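Local coordinates for protein GNA33 (Neisseria gonorrhoeae FA 1090, PDB 2G5D) that probably cleaves the glycosidic bond between MurNAc and GlcNAc in peptidoglycan as a lytic transglycosylase, leaving a 1,6-anhydro bond in the MurNAc product, at residues G32-G37 / V41-P46; Q215-A220 / P310-F315. All coordinates share one frame; numbering follows the deposited sequence.

Interaction 1 of 2, residues G32-G37 / V41-P46; sequences GTTVAG and VYTVVP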
# COMPACT_ATOMS: atom_id res chain seq x y z
N GLY A 32 -0.82 -29.04 -14.55
CA GLY A 32 0.59 -29.40 -14.57
C GLY A 32 1.47 -28.50 -15.43
O GLY A 32 2.68 -28.69 -15.47
N THR A 33 0.89 -27.53 -16.13
CA THR A 33 1.67 -26.60 -16.98
C THR A 33 2.55 -25.71 -16.11
O THR A 33 2.12 -25.23 -15.07
CB THR A 33 0.77 -25.73 -17.92
OG1 THR A 33 0.07 -26.58 -18.84
CG2 THR A 33 1.59 -24.73 -18.74
N THR A 34 3.80 -25.51 -16.53
CA THR A 34 4.74 -24.76 -15.72
C THR A 34 5.34 -23.58 -16.49
O THR A 34 5.48 -23.62 -17.72
CB THR A 34 5.88 -25.67 -15.16
OG1 THR A 34 6.31 -26.56 -16.18
CG2 THR A 34 5.39 -26.51 -13.99
N VAL A 35 5.66 -22.52 -15.75
CA VAL A 35 6.41 -21.36 -16.24
C VAL A 35 7.42 -21.10 -15.14
O VAL A 35 7.13 -21.28 -13.96
CB VAL A 35 5.49 -20.09 -16.43
CG1 VAL A 35 6.31 -18.82 -16.54
CG2 VAL A 35 4.61 -20.22 -17.65
N ALA A 36 8.63 -20.70 -15.51
CA ALA A 36 9.68 -20.46 -14.53
C ALA A 36 10.43 -19.20 -14.86
O ALA A 36 10.57 -18.84 -16.03
CB ALA A 36 10.65 -21.64 -14.47
N GLY A 37 10.94 -18.55 -13.83
CA GLY A 37 11.75 -17.35 -14.01
C GLY A 37 11.97 -16.78 -12.63
O GLY A 37 11.08 -16.84 -11.77
N VAL A 41 8.53 -20.74 -9.82
CA VAL A 41 7.88 -21.73 -10.69
C VAL A 41 6.36 -21.67 -10.51
O VAL A 41 5.84 -21.74 -9.40
CB VAL A 41 8.47 -23.18 -10.49
CG1 VAL A 41 7.75 -24.20 -11.36
CG2 VAL A 41 9.96 -23.22 -10.82
N TYR A 42 5.64 -21.48 -11.61
CA TYR A 42 4.18 -21.41 -11.57
C TYR A 42 3.59 -22.67 -12.21
O TYR A 42 3.98 -23.03 -13.30
CB TYR A 42 3.69 -20.20 -12.36
CG TYR A 42 4.34 -18.87 -12.02
CD1 TYR A 42 5.50 -18.48 -12.66
CD2 TYR A 42 3.75 -17.98 -11.10
CE1 TYR A 42 6.11 -17.27 -12.39
CE2 TYR A 42 4.36 -16.73 -10.83
CZ TYR A 42 5.55 -16.39 -11.50
OH TYR A 42 6.20 -15.20 -11.29
N THR A 43 2.65 -23.32 -11.52
CA THR A 43 2.09 -24.59 -11.97
C THR A 43 0.57 -24.50 -11.99
O THR A 43 -0.04 -24.17 -10.98
CB THR A 43 2.54 -25.78 -11.06
OG1 THR A 43 3.96 -25.80 -10.97
CG2 THR A 43 2.08 -27.15 -11.59
N VAL A 44 -0.02 -24.83 -13.15
CA VAL A 44 -1.47 -24.90 -13.26
C VAL A 44 -2.00 -26.08 -12.45
O VAL A 44 -1.56 -27.20 -12.61
CB VAL A 44 -1.94 -25.10 -14.73
CG1 VAL A 44 -3.44 -25.49 -14.77
CG2 VAL A 44 -1.69 -23.86 -15.53
N VAL A 45 -2.97 -25.80 -11.57
CA VAL A 45 -3.63 -26.84 -10.79
C VAL A 45 -5.14 -26.62 -10.94
O VAL A 45 -5.54 -25.55 -11.38
CB VAL A 45 -3.23 -26.77 -9.27
CG1 VAL A 45 -1.77 -27.12 -9.08
CG2 VAL A 45 -3.54 -25.36 -8.64
N PRO A 46 -5.97 -27.63 -10.58
CA PRO A 46 -7.43 -27.42 -10.51
C PRO A 46 -7.84 -26.36 -9.47
O PRO A 46 -7.14 -26.18 -8.47
CB PRO A 46 -7.96 -28.80 -10.10
CG PRO A 46 -6.85 -29.77 -10.49
CD PRO A 46 -5.59 -29.02 -10.24
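Strands 34-37 and 41-44 run antiparallel, their axes 4.6 Å apart with N-to-C directions 170° from each other, and V35 faces Y42 as a hydrogen-bonded pair. This is a beta hairpin near the N-terminus of the modelled chain. Its ladder has four bonds: Y42 N gives to V35 O at 2.8 Å, almost straight at 173°, and V35 N returns to Y42 O; V44 N then reaches T33 O, and G32 N reaches V44 O at 2.8 Å, extending the pairing beyond strand 34-37. The T34-T43 and A36-V41 pairs are non-hydrogen-bonded; T34 CA lies 3.1 Å from Y42 O in a CA-H...O contact.

The two faces differ in character. On one, T34, A36, T43 and V41 form a row of short side chains: T34 and T43 lie side by side, with T34 CG2 3.4 Å from T43 OG1, and A36 CB meets V41 CG2. V35 and Y42 occupy the other face. With CG beside its backbone N (chi1 -51°), Y42 brings the CD1 edge of its ring near V35 O and 4.0 Å from V35 CG1. The phenol OH is hydrogen-bonded to Y346 O, while strand 103-110 continues the sheet beyond 41-44, placing W106 against T33, Y42 and V44. At the open end of the hairpin, V44 CG2 packs 3.9 Å from T33 CB.

Interaction 2 of 2, residues Q215-A220 / P310-F315; sequences QINGGA and PSYIFF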
# COMPACT_ATOMS: atom_id res chain seq x y z
N GLN A 215 12.35 19.33 10.18
CA GLN A 215 12.21 20.74 9.80
C GLN A 215 10.75 21.14 9.62
O GLN A 215 10.35 22.23 10.05
CB GLN A 215 12.99 21.02 8.51
CG GLN A 215 14.48 20.83 8.64
CD GLN A 215 15.20 20.99 7.32
OE1 GLN A 215 14.78 20.44 6.30
NE2 GLN A 215 16.28 21.76 7.33
N ILE A 216 9.96 20.25 9.02
CA ILE A 216 8.52 20.43 8.83
C ILE A 216 7.79 20.42 10.18
O ILE A 216 6.89 21.23 10.42
CB ILE A 216 7.93 19.34 7.88
CG1 ILE A 216 8.58 19.43 6.48
CG2 ILE A 216 6.42 19.43 7.79
CD1 ILE A 216 8.41 18.16 5.60
N ASN A 217 8.16 19.47 11.04
CA ASN A 217 7.69 19.48 12.42
C ASN A 217 7.95 20.82 13.09
O ASN A 217 7.10 21.35 13.83
CB ASN A 217 8.38 18.38 13.22
CG ASN A 217 7.81 17.00 12.97
OD1 ASN A 217 8.34 16.02 13.47
ND2 ASN A 217 6.72 16.92 12.21
N GLY A 218 9.14 21.37 12.83
CA GLY A 218 9.58 22.60 13.46
C GLY A 218 8.96 23.85 12.87
O GLY A 218 9.27 24.95 13.31
N GLY A 219 8.10 23.68 11.88
CA GLY A 219 7.36 24.80 11.29
C GLY A 219 7.85 25.34 9.96
O GLY A 219 7.46 26.43 9.57
N ALA A 220 8.70 24.58 9.27
CA ALA A 220 9.27 25.03 7.99
C ALA A 220 8.26 25.20 6.85
O ALA A 220 8.57 25.84 5.85
CB ALA A 220 10.42 24.13 7.55
N PRO A 310 13.44 11.09 8.58
CA PRO A 310 13.40 12.33 7.76
C PRO A 310 12.37 12.27 6.61
O PRO A 310 12.03 13.31 6.02
CB PRO A 310 14.83 12.45 7.22
CG PRO A 310 15.36 11.06 7.22
CD PRO A 310 14.69 10.33 8.35
N SER A 311 11.91 11.06 6.30
CA SER A 311 10.83 10.83 5.33
C SER A 311 9.54 11.54 5.75
O SER A 311 9.22 11.59 6.93
CB SER A 311 10.58 9.33 5.20
OG SER A 311 9.51 9.07 4.31
N TYR A 312 8.81 12.09 4.79
CA TYR A 312 7.59 12.83 5.07
C TYR A 312 6.67 12.70 3.88
O TYR A 312 7.09 12.88 2.73
CB TYR A 312 7.88 14.31 5.34
CG TYR A 312 6.83 15.02 6.14
CD1 TYR A 312 6.90 15.05 7.54
CD2 TYR A 312 5.78 15.68 5.52
CE1 TYR A 312 5.94 15.69 8.29
CE2 TYR A 312 4.81 16.34 6.26
CZ TYR A 312 4.89 16.35 7.65
OH TYR A 312 3.95 17.02 8.39
N ILE A 313 5.42 12.36 4.17
CA ILE A 313 4.46 12.09 3.12
C ILE A 313 3.50 13.27 3.02
O ILE A 313 3.07 13.82 4.04
CB ILE A 313 3.74 10.72 3.32
CG1 ILE A 313 4.67 9.57 2.92
CG2 ILE A 313 2.50 10.58 2.44
CD1 ILE A 313 5.61 9.13 4.00
N PHE A 314 3.24 13.70 1.80
CA PHE A 314 2.23 14.70 1.51
C PHE A 314 0.96 14.03 0.99
O PHE A 314 1.01 12.98 0.35
CB PHE A 314 2.78 15.77 0.56
CG PHE A 314 4.01 16.45 1.09
CD1 PHE A 314 5.27 16.11 0.59
CD2 PHE A 314 3.93 17.37 2.13
CE1 PHE A 314 6.41 16.72 1.08
CE2 PHE A 314 5.08 17.98 2.65
CZ PHE A 314 6.32 17.65 2.12
N PHE A 315 -0.18 14.62 1.32
CA PHE A 315 -1.46 13.99 1.09
C PHE A 315 -2.36 14.83 0.18
O PHE A 315 -2.01 15.95 -0.19
CB PHE A 315 -2.17 13.73 2.44
CG PHE A 315 -1.47 12.72 3.32
CD1 PHE A 315 -0.62 13.14 4.34
CD2 PHE A 315 -1.68 11.34 3.14
CE1 PHE A 315 0.02 12.21 5.17
CE2 PHE A 315 -1.05 10.41 3.97
CZ PHE A 315 -0.19 10.85 4.97
O HOH W 1 4.53 17.66 10.74
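I216 lays both branches of its side chain over one face of the Y312 ring. CD1 sits over the CG end, 3.8 Å from the ring centroid and 22° off the ring normal, which meets the geometry of a CH-pi contact. CG2 covers the phenol end, 3.4 Å from Y312 CZ and 3.5 Å from Y312 OH. The torsions account for this division: CG1 lies beside the backbone N (chi1 -62°), leaving CG2 anti to that N, and an extended chi2 carries CD1 along the ring. The same CD1 also approaches F314 CZ obliquely at 4.1 Å, so one methyl touches two aromatic side chains.

The contact sets the last turn of helix 213-217 against Y312, just ahead of strand 313-317, and F314 within it, all in the MltA-specific insert domain. A Schellman motif closes the helix, G219 taking positive phi while A220 N bonds back to Q215 O and G219 N to I216 O. Y141 of strand 138-141 touches both I216 and Y312, and the ring of H241 meets that of Y312 edge-to-face.

At the edge of the Y312 ring, N217 brings its amide to within 4.2 Å, measured from ND2 to Y312 CE1, with the amide and ring planes 75° apart. A water lies between the two polar ends, but the bridge is doubtful: its bond from N217 ND2 is weak, and its 2.5 Å separation from Y312 OH is short.

Interactions 1 and 2 do not touch: their centres are 47 Å apart, their nearest atoms about 29 Å, and they lie on opposite sides of the chain's centre. They also follow in series, the 32-37/41-46 hairpin closing before residue 215 is reached. They are built differently. Interaction 1 joins neighbouring strands through backbone bonds and buries 426 Å², whereas interaction 2 joins segments 90 residues apart through side-chain packing, burying 162 Å². Both segments of interaction 2 fall in the MltA-specific insert range, and the hairpin of interaction 1 pairs with strand 103-110, itself beside strand 403-413, which lies almost wholly in the 3D domain range.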